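Long-range contacts in kojibiose phosphorylase (Gut metagenome, PDB 6W0P), which belongs to glycoside hydrolase family 65, whose members join a beta-sandwich N-terminal domain to an (alpha/alpha)6-barrel catalytic domain: residues W410-T415 with K480-N484; P476-K480 with Q548-F552; L545-N549 with D589-M594; D583-Q587 with R616-S621; L606-Y610 with I631-L637. One frame throughout, in Å; residues are numbered along the deposited sequence.

Contact 1: W410-T415 with K480-N484; sequences WQHAST and KLMVN
The sulfur of Met482 lies at the edge of the Trp410 indole, in the plane of the six-membered ring, with SD 3.9 Å from CZ3 of Trp410. This Met-aromatic contact brings the polarisable sulfur to the positive rim of the ring, and the two side chains cross at about a right angle. The first two torsions of the methionine (chi1 -65°, chi2 -63°) place SD there, while the third only directs the methyl CE. CG of Gln411, from the same segment as the indole, lies over one face of it, toward the rim. Beyond the indole is the second subunit, whose Tyr576 meets Trp410 edge-to-face and whose Tyr580 packs on Met482. Leu481 fills the neighbouring position with its two methyls divided: CD1 sits 3.7 Å from the carbonyl O of Gln411 and 4.1 Å from CG2 of Thr415, whereas CD2 lies 4.0 Å from CG of Gln411. A branched leucine suits the place, since it reaches both Gln411 in the helix and Thr415 just after it. Thr415 is turned by a bond from its OG1 to the O of Gln411 (2.6 Å), which leaves its methyl facing Leu481. The short helix 410-413 thus rests on the loop that leads to helix 487-504, where Met482 and Val483 form a G1 bulge opposite Val473.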
# COMPACT_ATOMS: atom_id res chain seq x y z
N TRP A 410 5.51 2.88 -1.50
CA TRP A 410 5.59 3.57 -2.82
C TRP A 410 5.28 5.07 -2.66
O TRP A 410 5.94 5.87 -3.34
CB TRP A 410 4.68 2.89 -3.86
CG TRP A 410 3.23 3.17 -3.63
CD1 TRP A 410 2.34 2.38 -2.96
CD2 TRP A 410 2.50 4.32 -4.08
NE1 TRP A 410 1.12 2.98 -2.92
CE2 TRP A 410 1.19 4.18 -3.58
CE3 TRP A 410 2.83 5.46 -4.82
CZ2 TRP A 410 0.20 5.11 -3.85
CZ3 TRP A 410 1.86 6.40 -5.05
CH2 TRP A 410 0.56 6.23 -4.57
N GLN A 411 4.32 5.41 -1.78
CA GLN A 411 3.81 6.78 -1.49
C GLN A 411 4.96 7.73 -1.15
O GLN A 411 4.70 8.93 -1.20
CB GLN A 411 2.91 6.85 -0.25
CG GLN A 411 1.60 6.10 -0.35
CD GLN A 411 1.68 4.75 0.34
OE1 GLN A 411 2.62 3.97 0.12
NE2 GLN A 411 0.65 4.46 1.14
N HIS A 412 6.07 7.20 -0.63
CA HIS A 412 7.30 7.97 -0.34
C HIS A 412 8.36 7.60 -1.37
O HIS A 412 8.93 8.56 -1.97
CB HIS A 412 7.81 7.80 1.10
CG HIS A 412 6.83 8.21 2.15
ND1 HIS A 412 6.91 7.75 3.47
CD2 HIS A 412 5.67 8.89 2.07
CE1 HIS A 412 5.87 8.17 4.15
NE2 HIS A 412 5.09 8.87 3.31
N ALA A 413 8.62 6.30 -1.57
CA ALA A 413 9.78 5.82 -2.36
C ALA A 413 9.63 6.16 -3.85
O ALA A 413 10.67 6.36 -4.47
CB ALA A 413 10.03 4.33 -2.19
N SER A 414 8.41 6.26 -4.37
CA SER A 414 8.16 6.55 -5.81
C SER A 414 7.95 8.05 -6.02
O SER A 414 7.93 8.50 -7.20
CB SER A 414 7.00 5.77 -6.35
OG SER A 414 7.24 4.38 -6.25
N THR A 415 7.82 8.84 -4.95
CA THR A 415 7.27 10.22 -5.07
C THR A 415 8.25 11.31 -4.61
O THR A 415 8.02 12.46 -5.05
CB THR A 415 5.96 10.33 -4.30
OG1 THR A 415 6.24 10.08 -2.93
CG2 THR A 415 4.92 9.38 -4.84
N LYS A 480 1.15 15.78 1.54
CA LYS A 480 0.76 16.11 0.14
C LYS A 480 1.32 15.05 -0.82
O LYS A 480 2.56 15.06 -1.06
CB LYS A 480 1.21 17.52 -0.24
CG LYS A 480 0.27 18.60 0.27
CD LYS A 480 -1.09 18.56 -0.41
CE LYS A 480 -2.19 19.14 0.45
NZ LYS A 480 -2.22 18.53 1.81
N LEU A 481 0.42 14.22 -1.36
CA LEU A 481 0.74 12.99 -2.14
C LEU A 481 0.21 13.08 -3.58
O LEU A 481 -0.97 13.37 -3.77
CB LEU A 481 0.15 11.79 -1.40
CG LEU A 481 0.14 10.47 -2.17
CD1 LEU A 481 1.53 10.07 -2.62
CD2 LEU A 481 -0.50 9.37 -1.34
N MET A 482 1.07 12.81 -4.57
CA MET A 482 0.72 12.76 -6.01
C MET A 482 0.24 14.16 -6.40
O MET A 482 -0.79 14.31 -7.12
CB MET A 482 -0.37 11.73 -6.33
CG MET A 482 0.03 10.27 -6.07
SD MET A 482 1.38 9.68 -7.10
CE MET A 482 0.80 10.13 -8.74
N VAL A 483 0.95 15.17 -5.90
CA VAL A 483 0.70 16.57 -6.33
C VAL A 483 1.62 16.88 -7.50
O VAL A 483 2.58 16.11 -7.73
CB VAL A 483 0.89 17.55 -5.17
CG1 VAL A 483 -0.14 17.30 -4.09
CG2 VAL A 483 2.31 17.56 -4.61
N ASN A 484 1.35 17.98 -8.17
CA ASN A 484 2.15 18.52 -9.29
C ASN A 484 2.69 19.89 -8.91
O ASN A 484 2.04 20.58 -8.15
CB ASN A 484 1.30 18.59 -10.56
CG ASN A 484 0.58 17.31 -10.86
OD1 ASN A 484 1.16 16.23 -10.79
ND2 ASN A 484 -0.67 17.42 -11.26

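Contact 2: P476-K480 with Q548-F552; sequences PDEFK and QNDGF
A buried amide and a buried carboxylate are joined here at right angles: the side-chain planes of Gln548 and Asp477 stand 89° apart, yet the bond between them is short and nearly straight, NE2 of Gln548 to OD2 of Asp477 measuring 2.7 Å with an N-H...O angle of 163°. Asp477 offers the anti lone pair of OD2, and the oxygen lies in the amide plane of the glutamine. Gln548 spans the gap because its chain is extended, with CG anti to the backbone N (chi1 -170°), and an uncharged donor suits a buried site. Beside this bond Lys480 is used for its methylenes. CG of Lys480 lies 3.4 Å from OD1 of Asn549, and its CE is 4.0 Å from CE2 of Phe552, whose ring also has CB of Gln548 over one face. NZ bonds to the O of Tyr580 and of Thr582, in a separate part of the chain, and also to the O of Phe479 in its own loop, so the buried charge has backbone partners. The amide of Asn549 is turned by ND2 bonding to the O of Asp550. Gly551, with positive phi, fits the type II turn from Asn549 to Phe552. In segment 476-480, OD1 of Asp477 accepts from the N of Lys586 and, separately, from the N of Phe479 at 3.0 Å; this second bond makes an Asx turn within the type I turn from Asp477 to Lys480.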
# COMPACT_ATOMS: atom_id res chain seq x y z
N PRO A 476 9.05 17.44 1.02
CA PRO A 476 9.27 17.08 2.42
C PRO A 476 7.97 17.00 3.25
O PRO A 476 7.95 16.20 4.17
CB PRO A 476 10.22 18.19 2.92
CG PRO A 476 10.90 18.72 1.66
CD PRO A 476 9.85 18.58 0.57
N ASP A 477 6.95 17.80 2.92
CA ASP A 477 5.62 17.76 3.58
C ASP A 477 4.93 16.48 3.11
O ASP A 477 4.39 16.45 2.00
CB ASP A 477 4.72 18.98 3.30
CG ASP A 477 3.29 18.77 3.77
OD1 ASP A 477 3.12 17.98 4.70
OD2 ASP A 477 2.33 19.39 3.19
N GLU A 478 4.97 15.44 3.93
CA GLU A 478 4.45 14.11 3.54
C GLU A 478 2.92 14.10 3.57
O GLU A 478 2.36 13.05 3.24
CB GLU A 478 5.03 13.04 4.46
CG GLU A 478 6.53 13.00 4.38
CD GLU A 478 7.15 11.88 5.19
OE1 GLU A 478 6.42 11.17 5.87
OE2 GLU A 478 8.35 11.72 5.09
N PHE A 479 2.29 15.21 3.91
CA PHE A 479 0.81 15.31 3.93
C PHE A 479 0.29 15.71 2.55
O PHE A 479 -0.91 15.87 2.44
CB PHE A 479 0.36 16.25 5.05
CG PHE A 479 0.68 15.76 6.44
CD1 PHE A 479 1.05 14.45 6.69
CD2 PHE A 479 0.50 16.61 7.53
CE1 PHE A 479 1.32 14.00 7.98
CE2 PHE A 479 0.73 16.16 8.82
CZ PHE A 479 1.16 14.86 9.04
N LYS A 480 1.15 15.78 1.54
CA LYS A 480 0.76 16.11 0.14
C LYS A 480 1.32 15.05 -0.82
O LYS A 480 2.56 15.06 -1.06
CB LYS A 480 1.21 17.52 -0.24
CG LYS A 480 0.27 18.60 0.27
CD LYS A 480 -1.09 18.56 -0.41
CE LYS A 480 -2.19 19.14 0.45
NZ LYS A 480 -2.22 18.53 1.81
N GLN A 548 2.97 25.88 -2.20
CA GLN A 548 3.69 24.63 -1.87
C GLN A 548 3.56 23.64 -3.02
O GLN A 548 4.54 22.94 -3.32
CB GLN A 548 3.17 23.99 -0.58
CG GLN A 548 4.05 22.86 -0.11
CD GLN A 548 3.57 22.31 1.20
OE1 GLN A 548 3.60 23.00 2.22
NE2 GLN A 548 3.15 21.05 1.17
N ASN A 549 2.36 23.56 -3.60
CA ASN A 549 2.10 22.74 -4.82
C ASN A 549 0.89 23.33 -5.54
O ASN A 549 0.18 24.18 -4.94
CB ASN A 549 1.97 21.25 -4.48
CG ASN A 549 0.80 20.94 -3.57
OD1 ASN A 549 1.01 20.54 -2.42
ND2 ASN A 549 -0.41 21.08 -4.08
N ASP A 550 0.66 22.91 -6.78
CA ASP A 550 -0.50 23.35 -7.59
C ASP A 550 -1.76 23.00 -6.80
O ASP A 550 -1.89 21.82 -6.41
CB ASP A 550 -0.53 22.68 -8.97
CG ASP A 550 -1.31 23.43 -10.05
OD1 ASP A 550 -1.51 24.67 -9.93
OD2 ASP A 550 -1.65 22.78 -11.08
N GLY A 551 -2.62 23.99 -6.54
CA GLY A 551 -3.91 23.80 -5.86
C GLY A 551 -3.77 23.81 -4.34
O GLY A 551 -4.83 23.60 -3.66
N PHE A 552 -2.57 24.03 -3.80
CA PHE A 552 -2.37 24.06 -2.33
C PHE A 552 -3.21 25.15 -1.67
O PHE A 552 -3.87 24.83 -0.69
CB PHE A 552 -0.92 24.25 -1.89
CG PHE A 552 -0.78 24.03 -0.41
CD1 PHE A 552 -1.01 25.06 0.48
CD2 PHE A 552 -0.54 22.77 0.10
CE1 PHE A 552 -0.94 24.85 1.85
CE2 PHE A 552 -0.46 22.55 1.46
CZ PHE A 552 -0.67 23.59 2.33

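Contact 3: L545-N549 with D589-M594; sequences LFEQN and DVLMFM
Phe546 and Phe593 form the dense part of the contact, a T-shaped pair in which the edge of Phe593 points into the face of Phe546. The planes are 85° apart and CZ of Phe593 stands over the centre of the other ring, 3.6 Å from CG of Phe546. Val590 closes one flank, its CG1 3.9 Å from CB of Phe546, and the sulfur of Met594 approaches obliquely, SD lying 4.1 Å from CD2 of Phe546 in a Met-aromatic contact. Val590, Phe593 and Met594 face the same way because they are spaced by the turn of the helix, so a branched, an aromatic and a flexible thioether side chain together pack against Phe546. Phe593 in turn stacks on Phe491 of helix 487-504, as befits the helix-on-helix packing of an (alpha/alpha)6 catalytic domain, into which the irregular segment 545-549 is set. At the start of helix 590-596 the contact becomes polar and looser, bridged by two waters though still buried. Here the amide of Gln548 and the carboxylate of Asp589 lie flat against each other, their planes only 1° apart, with no direct bond between them. NE2 of Gln548 is already engaged by Asp477, while OD2 of Asp589 takes the N of Asp477 and OD1 the ND2 of Asn486. One water donates to the O of Gln548 (2.8 Å) and to OD1 of Asp589; the other donates to OE1 of Gln548 and accepts from the N of Val590 (3.1 Å), a backbone amide in the first turn of the helix.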
# COMPACT_ATOMS: atom_id res chain seq x y z
N LEU A 545 4.76 35.12 -1.89
CA LEU A 545 4.53 33.71 -1.44
C LEU A 545 4.96 32.73 -2.53
O LEU A 545 4.74 33.01 -3.72
CB LEU A 545 3.06 33.49 -1.09
CG LEU A 545 2.54 34.25 0.13
CD1 LEU A 545 1.03 34.10 0.27
CD2 LEU A 545 3.22 33.76 1.41
N PHE A 546 5.60 31.62 -2.15
CA PHE A 546 5.62 30.37 -2.95
C PHE A 546 4.37 29.56 -2.59
O PHE A 546 3.97 29.55 -1.39
CB PHE A 546 6.88 29.55 -2.69
CG PHE A 546 8.14 30.23 -3.14
CD1 PHE A 546 8.61 30.09 -4.44
CD2 PHE A 546 8.86 31.01 -2.26
CE1 PHE A 546 9.77 30.74 -4.84
CE2 PHE A 546 10.03 31.63 -2.66
CZ PHE A 546 10.49 31.49 -3.94
N GLU A 547 3.74 28.96 -3.60
CA GLU A 547 2.62 28.02 -3.35
C GLU A 547 3.26 26.64 -3.26
O GLU A 547 4.02 26.33 -4.14
CB GLU A 547 1.53 28.10 -4.43
CG GLU A 547 0.29 27.28 -4.06
CD GLU A 547 -0.88 27.33 -5.03
OE1 GLU A 547 -0.66 27.69 -6.21
OE2 GLU A 547 -1.98 26.96 -4.63
N GLN A 548 2.97 25.88 -2.20
CA GLN A 548 3.69 24.63 -1.87
C GLN A 548 3.56 23.64 -3.02
O GLN A 548 4.54 22.94 -3.32
CB GLN A 548 3.17 23.99 -0.58
CG GLN A 548 4.05 22.86 -0.11
CD GLN A 548 3.57 22.31 1.20
OE1 GLN A 548 3.60 23.00 2.22
NE2 GLN A 548 3.15 21.05 1.17
N ASN A 549 2.36 23.56 -3.60
CA ASN A 549 2.10 22.74 -4.82
C ASN A 549 0.89 23.33 -5.54
O ASN A 549 0.18 24.18 -4.94
CB ASN A 549 1.97 21.25 -4.48
CG ASN A 549 0.80 20.94 -3.57
OD1 ASN A 549 1.01 20.54 -2.42
ND2 ASN A 549 -0.41 21.08 -4.08
N ASP A 589 8.39 22.63 3.96
CA ASP A 589 8.44 22.29 2.52
C ASP A 589 8.96 23.54 1.80
O ASP A 589 10.17 23.61 1.53
CB ASP A 589 7.08 21.73 2.11
CG ASP A 589 7.10 20.94 0.82
OD1 ASP A 589 7.55 21.52 -0.19
OD2 ASP A 589 6.67 19.73 0.84
N VAL A 590 8.11 24.57 1.63
CA VAL A 590 8.56 25.90 1.12
C VAL A 590 9.67 26.42 2.05
O VAL A 590 10.72 26.90 1.55
CB VAL A 590 7.39 26.89 1.03
CG1 VAL A 590 7.89 28.32 0.85
CG2 VAL A 590 6.43 26.50 -0.07
N LEU A 591 9.44 26.36 3.36
CA LEU A 591 10.36 26.95 4.38
C LEU A 591 11.67 26.15 4.42
O LEU A 591 12.70 26.71 4.84
CB LEU A 591 9.66 26.98 5.75
CG LEU A 591 8.54 28.00 5.90
CD1 LEU A 591 8.22 28.22 7.38
CD2 LEU A 591 8.87 29.33 5.22
N MET A 592 11.63 24.89 3.99
CA MET A 592 12.85 24.07 3.85
C MET A 592 13.75 24.67 2.75
O MET A 592 14.91 24.90 3.03
CB MET A 592 12.51 22.62 3.48
CG MET A 592 13.68 21.71 3.66
SD MET A 592 14.09 21.58 5.42
CE MET A 592 15.77 20.96 5.31
N PHE A 593 13.27 24.92 1.53
CA PHE A 593 14.20 25.42 0.49
C PHE A 593 14.57 26.87 0.82
O PHE A 593 15.67 27.29 0.50
CB PHE A 593 13.69 25.18 -0.93
CG PHE A 593 12.57 26.06 -1.40
CD1 PHE A 593 12.82 27.36 -1.80
CD2 PHE A 593 11.28 25.56 -1.49
CE1 PHE A 593 11.79 28.17 -2.25
CE2 PHE A 593 10.26 26.36 -1.97
CZ PHE A 593 10.52 27.67 -2.34
N MET A 594 13.70 27.61 1.50
CA MET A 594 13.99 28.99 1.90
C MET A 594 15.10 28.96 2.96
O MET A 594 16.04 29.77 2.85
CB MET A 594 12.73 29.69 2.38
CG MET A 594 11.75 29.90 1.23
SD MET A 594 10.45 31.13 1.52
CE MET A 594 11.42 32.62 1.28
O HOH W 1 5.26 24.79 2.75
O HOH W 2 6.93 23.43 -1.89

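Contact 4: D583-Q587 with R616-S621; sequences DIIKQ and RTLHES
Asp583 and Arg616 form a salt bridge, NE of Arg616 giving its hydrogen to OD2 of Asp583 at 2.9 Å. The oxygen lies in the guanidinium plane, at its edge, but is met from above the carboxylate plane, the two groups being turned 83° apart. OD2 is shared with ND1 of His557 and with Gln463 of the second subunit. Arginine suits the place, having N-H groups enough to serve Asp583, the O of Tyr612 and OE1 of that Gln463 at once. At the other end NZ of Lys586 reaches OE2 of Glu620 at 2.7 Å, a less certain salt bridge because the glutamate is poorly ordered. Between these pairs the backbones run side by side in a single parallel bridge: the N of Ile585 bonds to the O of Arg616 and the N of Leu618 to the O of Ile585, both at 2.7 Å. The O of Lys586 then takes the N of Glu620 at 3.3 Å. Packing fills in around this, CD1 of Ile585 lying against CB of Arg616 (3.9 Å). The Asp583-Arg616 pair and the backbone bonds thus hold the loops in register, and the shared Asp583 carboxylate would probably stay ionised.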
# COMPACT_ATOMS: atom_id res chain seq x y z
N ASP A 583 -5.07 21.57 4.46
CA ASP A 583 -3.93 22.50 4.31
C ASP A 583 -3.05 22.40 5.56
O ASP A 583 -2.37 23.37 5.91
CB ASP A 583 -4.44 23.90 4.00
CG ASP A 583 -5.13 24.59 5.16
OD1 ASP A 583 -5.47 23.90 6.15
OD2 ASP A 583 -5.30 25.81 5.05
N ILE A 584 -3.11 21.26 6.24
CA ILE A 584 -2.23 20.93 7.40
C ILE A 584 -0.95 20.34 6.82
O ILE A 584 -1.05 19.41 6.00
CB ILE A 584 -2.92 19.93 8.35
CG1 ILE A 584 -4.24 20.46 8.90
CG2 ILE A 584 -1.97 19.52 9.45
CD1 ILE A 584 -5.14 19.38 9.42
N ILE A 585 0.19 20.85 7.26
CA ILE A 585 1.55 20.53 6.75
C ILE A 585 2.33 19.80 7.85
O ILE A 585 2.24 20.19 9.05
CB ILE A 585 2.24 21.82 6.29
CG1 ILE A 585 1.55 22.40 5.05
CG2 ILE A 585 3.72 21.62 6.04
CD1 ILE A 585 1.76 23.89 4.92
N LYS A 586 3.06 18.76 7.46
CA LYS A 586 3.82 17.94 8.42
C LYS A 586 5.06 18.71 8.87
O LYS A 586 5.35 18.73 10.05
CB LYS A 586 4.17 16.60 7.79
CG LYS A 586 4.91 15.63 8.70
CD LYS A 586 5.27 14.39 7.91
CE LYS A 586 6.20 13.45 8.63
NZ LYS A 586 5.44 12.79 9.70
N GLN A 587 5.78 19.31 7.94
CA GLN A 587 7.14 19.81 8.22
C GLN A 587 7.50 20.82 7.14
O GLN A 587 6.79 20.95 6.16
CB GLN A 587 8.11 18.63 8.28
CG GLN A 587 8.31 17.91 6.94
CD GLN A 587 9.03 16.59 7.10
OE1 GLN A 587 8.43 15.57 7.39
NE2 GLN A 587 10.34 16.58 6.88
N ARG A 616 0.01 26.67 9.57
CA ARG A 616 -0.54 25.44 8.95
C ARG A 616 0.34 24.21 9.24
O ARG A 616 -0.04 23.12 8.78
CB ARG A 616 -0.66 25.65 7.44
CG ARG A 616 -1.61 26.78 7.08
CD ARG A 616 -1.81 26.94 5.59
NE ARG A 616 -3.05 27.66 5.32
CZ ARG A 616 -3.19 28.98 5.43
NH1 ARG A 616 -2.18 29.73 5.84
NH2 ARG A 616 -4.35 29.55 5.14
N THR A 617 1.45 24.36 9.96
CA THR A 617 2.46 23.27 10.13
C THR A 617 2.28 22.60 11.50
O THR A 617 2.33 23.27 12.54
CB THR A 617 3.88 23.78 9.93
OG1 THR A 617 3.93 24.41 8.65
CG2 THR A 617 4.89 22.66 10.01
N LEU A 618 2.03 21.29 11.48
CA LEU A 618 1.77 20.47 12.69
C LEU A 618 3.05 20.33 13.49
O LEU A 618 2.96 20.24 14.71
CB LEU A 618 1.21 19.13 12.23
CG LEU A 618 0.34 18.36 13.21
CD1 LEU A 618 -0.86 19.17 13.64
CD2 LEU A 618 -0.11 17.06 12.57
N HIS A 619 4.22 20.34 12.84
CA HIS A 619 5.53 20.20 13.51
C HIS A 619 5.65 18.75 13.99
O HIS A 619 6.16 18.56 15.11
CB HIS A 619 5.72 21.20 14.68
CG HIS A 619 5.58 22.62 14.25
ND1 HIS A 619 6.43 23.18 13.31
CD2 HIS A 619 4.64 23.55 14.52
CE1 HIS A 619 6.02 24.41 13.04
NE2 HIS A 619 4.93 24.65 13.77
N GLU A 620 5.16 17.79 13.18
CA GLU A 620 5.21 16.35 13.51
C GLU A 620 6.69 16.02 13.71
O GLU A 620 7.11 15.92 14.90
CB GLU A 620 4.54 15.47 12.45
CG GLU A 620 3.14 15.01 12.84
CD GLU A 620 2.64 13.73 12.17
OE1 GLU A 620 1.49 13.30 12.47
OE2 GLU A 620 3.40 13.14 11.36
N SER A 621 7.43 15.98 12.60
CA SER A 621 8.84 15.55 12.54
C SER A 621 9.72 16.33 13.53
O SER A 621 9.45 17.52 13.86
CB SER A 621 9.38 15.65 11.15
OG SER A 621 9.36 17.00 10.73

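Contact 5: L606-Y610 with I631-L637; sequences LLANY and IASKIGL
Leu606 opens the contact, resting its CB on CG2 of Ile635 at 3.6 Å and turning CD1 to the aliphatic part of Lys634, 4.0 Å from its CG. That CG, anti to the backbone N of the lysine, touches the leucine, and the bends beyond it lead the ammonium end away. Leu607 follows on the flank, where its CD1 meets CD1 of Ile635 at 4.0 Å and also lies near CD1 of Leu637. One turn beyond Leu606 comes Tyr610, whose ring has CG anti to the backbone N (chi1 180°) and is thereby carried across to the other segment. Four aliphatic groups gather round it, all obliquely. CG2 of Ile631 lies 3.7 Å from CD1 of Tyr610, and CD1 of Ile635 is 3.8 Å from CG of Tyr610. Further out, CD1 of Leu637 comes to 3.5 Å from CE2 of Tyr610, and CB of Ala632 to 3.8 Å from OH of Tyr610. A small alanine suits the spot next to the hydroxyl, which bonds to OD2 of Asp640 in helix 638-645. Helix 624-634 ends here in a Schellman motif, with Gly636 at positive phi as the C-prime residue; the turn brings Ile635 and Leu637 back over helix 603-613. No hydrogen bond crosses between the segments. Cohesion therefore rests on the aliphatic packing of Leu606 and Leu607 together with the groups round Tyr610, whose polar tip is satisfied by a third helix.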
# COMPACT_ATOMS: atom_id res chain seq x y z
N LEU A 606 10.78 35.90 3.49
CA LEU A 606 10.76 34.95 4.64
C LEU A 606 9.54 35.21 5.52
O LEU A 606 8.90 34.23 5.93
CB LEU A 606 12.06 35.10 5.42
CG LEU A 606 13.32 34.66 4.68
CD1 LEU A 606 14.54 35.31 5.30
CD2 LEU A 606 13.46 33.14 4.73
N LEU A 607 9.22 36.48 5.81
CA LEU A 607 8.10 36.77 6.75
C LEU A 607 6.78 36.41 6.06
O LEU A 607 5.93 35.78 6.71
CB LEU A 607 8.17 38.22 7.24
CG LEU A 607 7.03 38.73 8.14
CD1 LEU A 607 7.12 38.18 9.55
CD2 LEU A 607 7.03 40.26 8.21
N ALA A 608 6.61 36.70 4.78
CA ALA A 608 5.36 36.38 4.06
C ALA A 608 5.16 34.86 4.10
O ALA A 608 4.09 34.41 4.50
CB ALA A 608 5.39 36.90 2.65
N ASN A 609 6.18 34.09 3.74
CA ASN A 609 6.07 32.61 3.66
C ASN A 609 5.98 32.02 5.07
O ASN A 609 5.23 31.07 5.25
CB ASN A 609 7.18 32.01 2.81
CG ASN A 609 7.00 32.38 1.35
OD1 ASN A 609 6.34 31.63 0.64
ND2 ASN A 609 7.52 33.53 0.91
N TYR A 610 6.71 32.58 6.02
CA TYR A 610 6.66 32.12 7.42
C TYR A 610 5.23 32.29 7.94
O TYR A 610 4.70 31.36 8.60
CB TYR A 610 7.68 32.86 8.29
CG TYR A 610 7.69 32.43 9.73
CD1 TYR A 610 8.50 31.41 10.19
CD2 TYR A 610 6.87 33.07 10.65
CE1 TYR A 610 8.50 31.02 11.52
CE2 TYR A 610 6.86 32.70 11.98
CZ TYR A 610 7.65 31.65 12.41
OH TYR A 610 7.62 31.34 13.74
N ILE A 631 14.38 30.43 11.11
CA ILE A 631 13.73 31.44 10.23
C ILE A 631 13.14 32.54 11.12
O ILE A 631 13.32 33.70 10.77
CB ILE A 631 12.72 30.80 9.27
CG1 ILE A 631 13.43 29.92 8.25
CG2 ILE A 631 11.85 31.86 8.60
CD1 ILE A 631 12.48 29.03 7.43
N ALA A 632 12.46 32.19 12.21
CA ALA A 632 11.88 33.18 13.16
C ALA A 632 12.98 34.13 13.63
O ALA A 632 12.76 35.34 13.55
CB ALA A 632 11.24 32.50 14.35
N SER A 633 14.13 33.62 14.07
CA SER A 633 15.29 34.45 14.50
C SER A 633 15.67 35.43 13.37
O SER A 633 15.78 36.62 13.63
CB SER A 633 16.47 33.61 14.91
OG SER A 633 16.35 33.15 16.24
N LYS A 634 15.85 34.91 12.15
CA LYS A 634 16.29 35.67 10.95
C LYS A 634 15.35 36.85 10.70
O LYS A 634 15.86 37.89 10.23
CB LYS A 634 16.32 34.73 9.74
CG LYS A 634 16.96 35.28 8.47
CD LYS A 634 18.45 35.44 8.54
CE LYS A 634 19.21 34.13 8.71
NZ LYS A 634 20.65 34.35 9.00
N ILE A 635 14.05 36.73 11.00
CA ILE A 635 13.05 37.81 10.71
C ILE A 635 12.65 38.57 12.00
O ILE A 635 11.67 39.32 11.93
CB ILE A 635 11.84 37.24 9.94
CG1 ILE A 635 11.11 36.14 10.70
CG2 ILE A 635 12.25 36.78 8.56
CD1 ILE A 635 10.07 35.43 9.88
N GLY A 636 13.39 38.44 13.10
CA GLY A 636 13.20 39.26 14.31
C GLY A 636 12.04 38.80 15.18
O GLY A 636 11.67 39.57 16.08
N LEU A 637 11.50 37.57 14.99
CA LEU A 637 10.40 37.02 15.83
C LEU A 637 11.00 36.21 16.99
O LEU A 637 10.99 34.94 16.97
CB LEU A 637 9.49 36.14 14.97
CG LEU A 637 8.73 36.84 13.85
CD1 LEU A 637 7.83 35.85 13.15
CD2 LEU A 637 7.91 38.00 14.40

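All five contacts lie in the family 65 catalytic domain. Contacts 1, 2 and 3 are buried, whereas contacts 4 and 5 are partly buried. Contacts 1 and 2 share Lys480, contacts 2 and 3 share Gln548 and Asn549, and Asp477 extends this chain of touching residues to contact 4 through Lys586. Contacts 3 and 5 involve the successive helices 590-596 and 603-613, linked by Asn609 bonding to the N of Phe546. Chemistry follows place: contacts 1 and 5 are apolar across the segments, contact 3 mixes aromatic packing with water, contact 2 sets one buried hydrogen bond among packed methylenes, and contact 4 is mainly polar, with salt bridges and backbone bonds. Contacts 1 and 4 alone also meet the second subunit.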